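Local coordinates for protein TRAP dicarboxylate transporter, DctP subunit (Anaerococcus prevoti, PDB 4N91) that binds D-glucuronate, in both its alpha and beta forms, as the solute-binding component of a probable TRAP-type uptake system, at residues E129-K132 / P133-S137; R184-D187 / L188-S191; K275-K278 / V279-K283. All coordinates share one frame; numbering follows the deposited sequence.

Contact 1 of 3, residues E129-K132 / P133-S137; sequences EIVK and PIFES
One face of the Phe135 ring lies against Val131, one helical turn earlier. Val131 CB sits 3.9 Å from the ring centroid and 14° off the ring normal, a CH-pi contact over the face. CB is offset toward the rim, on the CZ side; the nearest side-chain atoms are Val131 CB and Phe135 CZ, at 3.8 Å. CG2 of Val131 adds a looser touch on CE2. Phe135 chi1 is -74°, with CG anti to its carbonyl carbon. This swings the ring back along the helix, beside the valine and pointing the same way.

Phe135 N also donates to Val131 O at 2.8 Å, nearly straight. Glu136 N donates to Lys132 O at 3.0 Å, more bent at 140°. CG of Lys132 lies 3.7 Å from OE2 of Glu136; their charged ends do not pair here, and Glu136 has a long, weak ion pair with Arg139.

This is i to i+4 packing in the last turn of a helix kinked at a proline: Pro133 has no N-H to give to the preceding turn. Ile130 O is buried without a partner; its neighbours include Pro133 CD and Ile134 CG1, each at 3.5 Å.

The end of helix 128-135 is packed on its apolar side. Ile130, Pro133 and Ile134 touch helix 322-334, Val131 and Ile130 touch helix 118-125, and the Phe135 backbone bonds to Gly145 of strand 143-149.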
loop_
_atom_site.group_PDB
_atom_site.type_symbol
_atom_site.label_atom_id
_atom_site.label_comp_id
_atom_site.label_asym_id
_atom_site.label_seq_id
_atom_site.Cartn_x
_atom_site.Cartn_y
_atom_site.Cartn_z
ATOM N N GLU A 129 -18.480 -2.469 -6.579
ATOM C CA GLU A 129 -18.523 -3.124 -7.873
ATOM C C GLU A 129 -17.147 -3.220 -8.486
ATOM O O GLU A 129 -16.867 -4.108 -9.280
ATOM C CB GLU A 129 -19.471 -2.400 -8.804
ATOM C CG GLU A 129 -20.902 -2.541 -8.353
ATOM C CD GLU A 129 -21.864 -1.982 -9.357
ATOM O OE1 GLU A 129 -21.455 -1.094 -10.136
ATOM O OE2 GLU A 129 -23.027 -2.438 -9.364
ATOM N N ILE A 130 -16.277 -2.300 -8.113
ATOM C CA ILE A 130 -14.900 -2.362 -8.560
ATOM C C ILE A 130 -14.066 -3.257 -7.649
ATOM O O ILE A 130 -13.364 -4.118 -8.139
ATOM C CB ILE A 130 -14.261 -0.954 -8.626
ATOM C CG1 ILE A 130 -14.983 -0.112 -9.678
ATOM C CG2 ILE A 130 -12.765 -1.051 -8.954
ATOM C CD1 ILE A 130 -14.469 1.323 -9.843
ATOM N N VAL A 131 -14.101 -3.040 -6.333
ATOM C CA VAL A 131 -13.136 -3.749 -5.470
ATOM C C VAL A 131 -13.527 -5.193 -5.144
ATOM O O VAL A 131 -12.657 -6.041 -4.998
ATOM C CB VAL A 131 -12.801 -2.972 -4.166
ATOM C CG1 VAL A 131 -12.141 -1.656 -4.504
ATOM C CG2 VAL A 131 -14.052 -2.758 -3.299
ATOM N N LYS A 132 -14.816 -5.507 -5.047
ATOM C CA LYS A 132 -15.172 -6.848 -4.596
ATOM C C LYS A 132 -14.641 -7.986 -5.469
ATOM O O LYS A 132 -14.128 -8.964 -4.941
ATOM C CB LYS A 132 -16.678 -6.979 -4.348
ATOM C CG LYS A 132 -16.976 -7.087 -2.855
ATOM C CD LYS A 132 -18.276 -6.419 -2.396
ATOM C CE LYS A 132 -18.428 -6.612 -0.880
ATOM N NZ LYS A 132 -19.635 -5.972 -0.284
ATOM N N PRO A 133 -14.730 -7.859 -6.804
ATOM C CA PRO A 133 -14.172 -8.915 -7.663
ATOM C C PRO A 133 -12.665 -9.066 -7.502
ATOM O O PRO A 133 -12.143 -10.180 -7.615
ATOM C CB PRO A 133 -14.502 -8.431 -9.076
ATOM C CG PRO A 133 -15.638 -7.543 -8.901
ATOM C CD PRO A 133 -15.493 -6.874 -7.576
ATOM N N ILE A 134 -11.989 -7.959 -7.223
ATOM C CA ILE A 134 -10.551 -7.982 -7.015
ATOM C C ILE A 134 -10.245 -8.633 -5.663
ATOM O O ILE A 134 -9.427 -9.556 -5.576
ATOM C CB ILE A 134 -9.960 -6.566 -7.061
ATOM C CG1 ILE A 134 -10.381 -5.847 -8.339
ATOM C CG2 ILE A 134 -8.436 -6.600 -6.959
ATOM C CD1 ILE A 134 -9.864 -6.474 -9.591
ATOM N N PHE A 135 -10.920 -8.156 -4.626
ATOM C CA PHE A 135 -10.700 -8.640 -3.257
ATOM C C PHE A 135 -10.981 -10.145 -3.117
ATOM O O PHE A 135 -10.380 -10.822 -2.285
ATOM C CB PHE A 135 -11.583 -7.874 -2.265
ATOM C CG PHE A 135 -11.135 -6.455 -1.982
ATOM C CD1 PHE A 135 -10.090 -5.870 -2.676
ATOM C CD2 PHE A 135 -11.772 -5.718 -1.001
ATOM C CE1 PHE A 135 -9.700 -4.570 -2.387
ATOM C CE2 PHE A 135 -11.384 -4.424 -0.723
ATOM C CZ PHE A 135 -10.359 -3.864 -1.403
ATOM N N GLU A 136 -11.886 -10.667 -3.934
ATOM C CA GLU A 136 -12.278 -12.077 -3.874
ATOM C C GLU A 136 -11.475 -12.978 -4.805
ATOM O O GLU A 136 -11.677 -14.184 -4.824
ATOM C CB GLU A 136 -13.768 -12.213 -4.202
ATOM C CG GLU A 136 -14.657 -11.539 -3.184
ATOM C CD GLU A 136 -16.119 -11.503 -3.581
ATOM O OE1 GLU A 136 -16.495 -12.122 -4.600
ATOM O OE2 GLU A 136 -16.890 -10.835 -2.856
ATOM N N SER A 137 -10.562 -12.393 -5.566
ATOM C CA SER A 137 -9.868 -13.109 -6.624
ATOM C C SER A 137 -8.967 -14.230 -6.117
ATOM O O SER A 137 -8.700 -15.194 -6.837
ATOM C CB SER A 137 -9.053 -12.114 -7.457
ATOM O OG SER A 137 -7.970 -11.602 -6.719
#

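Contact 2 of 3, residues R184-D187 / L188-S191; sequences RMMD and LLGS
Arg184 and Leu188 meet through an apolar touch on a charged group: Leu188 CD2 lies over one face of the guanidinium, 3.7 Å from Arg184 NH2 and toward the rim of the group. The bend of Arg184 at chi2 (63°) brings the group over the leucine. Its NH2 also forms a salt bridge with Glu313.

The other side-chain contacts are apolar. Met185 and Met186 are selenomethionines. Met185 and Leu189 lie side by side, pointing the same way, with Met185 CG a loose 4.1 Å from Leu189 CD1. Met186 folds at chi2 and chi3, which carries its CE to 3.6 Å from Ser191 CB.

Leu188 N and Leu189 N continue the helical bonding, to Arg184 O and Met185 O respectively. The next two bonds end the helix. Ser191 N reaches Met186 O at 3.0 Å, and Gly190 N reaches Asp187 O, also at 3.0 Å, from above the carbonyl plane. With the positive phi of Gly190 (74°), they make a Schellman motif. A water donates to both Asp187 O and Ser191 O.

The turn joins helix 180-188 to strand 192-195. Helix 301-317 packs on Arg184, Met185, Leu188 and Leu189. Met186 rests on strands 173-176 and 154-158, and Ser191 OG bonds to Leu169 O.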
loop_
_atom_site.group_PDB
_atom_site.type_symbol
_atom_site.label_atom_id
_atom_site.label_comp_id
_atom_site.label_asym_id
_atom_site.label_seq_id
_atom_site.Cartn_x
_atom_site.Cartn_y
_atom_site.Cartn_z
ATOM N N ARG A 184 9.318 -3.155 -13.626
ATOM C CA ARG A 184 9.168 -2.686 -14.993
ATOM C C ARG A 184 9.105 -1.153 -15.058
ATOM O O ARG A 184 9.664 -0.543 -15.956
ATOM C CB ARG A 184 7.931 -3.304 -15.641
ATOM C CG ARG A 184 7.680 -2.864 -17.057
ATOM C CD ARG A 184 8.782 -3.259 -18.007
ATOM N NE ARG A 184 8.397 -2.909 -19.375
ATOM C CZ ARG A 184 9.252 -2.642 -20.353
ATOM N NH1 ARG A 184 10.566 -2.702 -20.138
ATOM N NH2 ARG A 184 8.789 -2.310 -21.553
HETATM N N MSE A 185 8.427 -0.532 -14.102
HETATM C CA MSE A 185 8.372 0.921 -14.055
HETATM C C MSE A 185 9.784 1.506 -13.957
HETATM O O MSE A 185 10.102 2.504 -14.625
HETATM C CB MSE A 185 7.526 1.385 -12.868
HETATM C CG MSE A 185 7.322 2.886 -12.849
HETATM SE SE MSE A 185 6.360 3.456 -11.229
HETATM C CE MSE A 185 7.812 3.234 -9.925
HETATM N N MSE A 186 10.646 0.909 -13.126
HETATM C CA MSE A 186 11.999 1.458 -12.980
HETATM C C MSE A 186 12.777 1.274 -14.280
HETATM O O MSE A 186 13.541 2.164 -14.664
HETATM C CB MSE A 186 12.776 0.843 -11.824
HETATM C CG MSE A 186 12.129 1.030 -10.465
HETATM SE SE MSE A 186 11.625 2.898 -10.060
HETATM C CE MSE A 186 13.235 3.793 -10.543
ATOM N N ASP A 187 12.574 0.135 -14.954
ATOM C CA ASP A 187 13.241 -0.118 -16.224
ATOM C C ASP A 187 12.869 0.952 -17.262
ATOM O O ASP A 187 13.748 1.465 -17.977
ATOM C CB ASP A 187 12.850 -1.477 -16.779
ATOM C CG ASP A 187 13.445 -2.629 -16.021
ATOM O OD1 ASP A 187 14.440 -2.448 -15.276
ATOM O OD2 ASP A 187 12.916 -3.742 -16.206
ATOM N N LEU A 188 11.581 1.290 -17.348
ATOM C CA LEU A 188 11.105 2.301 -18.291
ATOM C C LEU A 188 11.598 3.704 -17.959
ATOM O O LEU A 188 11.722 4.558 -18.837
ATOM C CB LEU A 188 9.579 2.303 -18.322
ATOM C CG LEU A 188 8.953 1.114 -19.032
ATOM C CD1 LEU A 188 7.481 1.004 -18.668
ATOM C CD2 LEU A 188 9.149 1.273 -20.544
ATOM N N LEU A 189 11.865 3.947 -16.682
ATOM C CA LEU A 189 12.489 5.196 -16.249
ATOM C C LEU A 189 14.015 5.230 -16.459
ATOM O O LEU A 189 14.681 6.190 -16.048
ATOM C CB LEU A 189 12.176 5.431 -14.768
ATOM C CG LEU A 189 10.714 5.753 -14.467
ATOM C CD1 LEU A 189 10.388 5.671 -12.951
ATOM C CD2 LEU A 189 10.404 7.156 -14.988
ATOM N N GLY A 190 14.577 4.196 -17.079
ATOM C CA GLY A 190 16.009 4.143 -17.349
ATOM C C GLY A 190 16.868 3.867 -16.129
ATOM O O GLY A 190 18.074 4.119 -16.127
ATOM N N SER A 191 16.245 3.312 -15.098
ATOM C CA SER A 191 16.879 3.120 -13.804
ATOM C C SER A 191 16.983 1.625 -13.492
ATOM O O SER A 191 16.855 0.768 -14.392
ATOM C CB SER A 191 16.057 3.887 -12.767
ATOM O OG SER A 191 16.728 3.997 -11.536
HETATM O O HOH W 1 16.878 0.790 -17.392
#

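Contact 3 of 3, residues K275-K278 / V279-K283; sequences KEWK and VAVDK
Val279 comes first and packs on the turn before it. Its CB lies 3.5 Å from Glu276 O, and its CG2 touches Lys275 O. The side chains of those two residues are joined to each other. Lys275 NZ forms a salt bridge with Glu276 OE2 at 3.1 Å, meeting the oxygen from above the carboxylate plane.

Ala280 N donates to Glu276 O at 2.9 Å, in a regular helical bond. The methyl of Ala280 also leans on that oxygen, with CB and Glu276 O 3.3 Å apart.

Val281 carries the main side-chain contact. Its CB stands over one face of the Trp277 indole, 4.1 Å from CE2 and offset toward the rim. CG1 comes equally near NE1. Trp277 CG is anti to the backbone N (chi1 178°), and a face of the indole is turned to Val281. CG1 of Val281 sits between its own backbone N and carbonyl carbon (chi1 71°), where it also touches Trp277 O. Val281 N donates to this same oxygen at 2.9 Å.

Asp282 N makes a weak bond of 3.4 Å to Lys278 O.

This is one stretch of the long helix 256-290. Of the residues that touch here, Trp277 is the buried one. Its side chain lies about 6 Å from the bound glucuronate and touches Asn216 of the sugar site. Pro44 of helix 44-60 packs on Glu276, Trp277 and Ala280, and Met218 of helix 218-221 on Trp277 and Ala280.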
loop_
_atom_site.group_PDB
_atom_site.type_symbol
_atom_site.label_atom_id
_atom_site.label_comp_id
_atom_site.label_asym_id
_atom_site.label_seq_id
_atom_site.Cartn_x
_atom_site.Cartn_y
_atom_site.Cartn_z
ATOM N N LYS A 275 -8.984 8.534 8.664
ATOM C CA LYS A 275 -8.984 9.786 9.429
ATOM C C LYS A 275 -7.604 10.055 9.996
ATOM O O LYS A 275 -7.079 11.187 9.955
ATOM C CB LYS A 275 -10.000 9.697 10.556
ATOM C CG LYS A 275 -10.070 10.895 11.511
ATOM C CD LYS A 275 -9.120 10.727 12.699
ATOM C CE LYS A 275 -9.458 11.642 13.855
ATOM N NZ LYS A 275 -8.472 11.509 14.959
ATOM N N GLU A 276 -6.986 9.006 10.521
ATOM C CA GLU A 276 -5.666 9.172 11.139
ATOM C C GLU A 276 -4.603 9.428 10.091
ATOM O O GLU A 276 -3.619 10.123 10.359
ATOM C CB GLU A 276 -5.322 7.946 11.994
ATOM C CG GLU A 276 -6.226 7.771 13.193
ATOM C CD GLU A 276 -6.086 8.850 14.254
ATOM O OE1 GLU A 276 -5.179 9.711 14.178
ATOM O OE2 GLU A 276 -6.890 8.831 15.200
ATOM N N TRP A 277 -4.801 8.882 8.900
ATOM C CA TRP A 277 -3.861 9.074 7.799
ATOM C C TRP A 277 -3.707 10.555 7.473
ATOM O O TRP A 277 -2.601 11.064 7.325
ATOM C CB TRP A 277 -4.302 8.306 6.549
ATOM C CG TRP A 277 -3.349 8.572 5.458
ATOM C CD1 TRP A 277 -3.510 9.437 4.403
ATOM C CD2 TRP A 277 -2.034 8.028 5.332
ATOM N NE1 TRP A 277 -2.376 9.451 3.632
ATOM C CE2 TRP A 277 -1.450 8.606 4.192
ATOM C CE3 TRP A 277 -1.286 7.108 6.084
ATOM C CZ2 TRP A 277 -0.155 8.299 3.783
ATOM C CZ3 TRP A 277 -0.005 6.808 5.673
ATOM C CH2 TRP A 277 0.542 7.399 4.531
ATOM N N LYS A 278 -4.831 11.259 7.389
ATOM C CA LYS A 278 -4.823 12.691 7.068
ATOM C C LYS A 278 -4.004 13.487 8.077
ATOM O O LYS A 278 -3.143 14.280 7.703
ATOM C CB LYS A 278 -6.261 13.225 7.000
ATOM C CG LYS A 278 -7.125 12.524 5.965
ATOM C CD LYS A 278 -8.553 13.057 5.979
ATOM C CE LYS A 278 -9.531 12.097 5.309
ATOM N NZ LYS A 278 -9.345 12.056 3.834
ATOM N N VAL A 279 -4.235 13.214 9.357
ATOM C CA VAL A 279 -3.493 13.834 10.440
ATOM C C VAL A 279 -1.995 13.515 10.338
ATOM O O VAL A 279 -1.140 14.413 10.392
ATOM C CB VAL A 279 -4.040 13.334 11.809
ATOM C CG1 VAL A 279 -3.233 13.897 12.960
ATOM C CG2 VAL A 279 -5.506 13.751 11.958
ATOM N N ALA A 280 -1.690 12.234 10.193
ATOM C CA ALA A 280 -0.305 11.753 10.237
ATOM C C ALA A 280 0.512 12.284 9.072
ATOM O O ALA A 280 1.671 12.646 9.243
ATOM C CB ALA A 280 -0.279 10.246 10.251
ATOM N N VAL A 281 -0.069 12.311 7.886
ATOM C CA VAL A 281 0.705 12.712 6.723
ATOM C C VAL A 281 1.046 14.206 6.801
ATOM O O VAL A 281 2.144 14.623 6.433
ATOM C CB VAL A 281 0.027 12.255 5.395
ATOM C CG1 VAL A 281 -1.215 13.041 5.123
ATOM C CG2 VAL A 281 1.004 12.367 4.228
ATOM N N ASP A 282 0.124 15.001 7.341
ATOM C CA ASP A 282 0.398 16.421 7.607
ATOM C C ASP A 282 1.550 16.579 8.583
ATOM O O ASP A 282 2.476 17.358 8.340
ATOM C CB ASP A 282 -0.841 17.112 8.178
ATOM C CG ASP A 282 -1.865 17.434 7.117
ATOM O OD1 ASP A 282 -1.532 17.347 5.913
ATOM O OD2 ASP A 282 -3.004 17.777 7.494
ATOM N N LYS A 283 1.508 15.839 9.692
ATOM C CA LYS A 283 2.589 15.898 10.661
ATOM C C LYS A 283 3.904 15.389 10.070
ATOM O O LYS A 283 4.986 15.875 10.430
ATOM C CB LYS A 283 2.235 15.103 11.922
ATOM C CG LYS A 283 1.021 15.669 12.662
ATOM C CD LYS A 283 0.947 15.167 14.093
ATOM C CE LYS A 283 -0.398 15.492 14.747
ATOM N NZ LYS A 283 -0.848 14.353 15.616
#

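All three contacts are local and follow in series along the chain; none nests in or crosses another, and none closes a long loop. Contact 1 comes first, at the kinked end of helix 128-135, and leads toward strand 143-149 of the five-stranded sheet. Contact 2 ends helix 180-188 and turns the chain into strand 192-195, which pairs in parallel with strand 173-176. Contact 3 lies within helix 256-290, near the sugar. The centres are 27 to 31 Å apart, and no two contacts touch. Contact 1 thus belongs to the side of the five-stranded sheet, contact 2 to that of the two-stranded one.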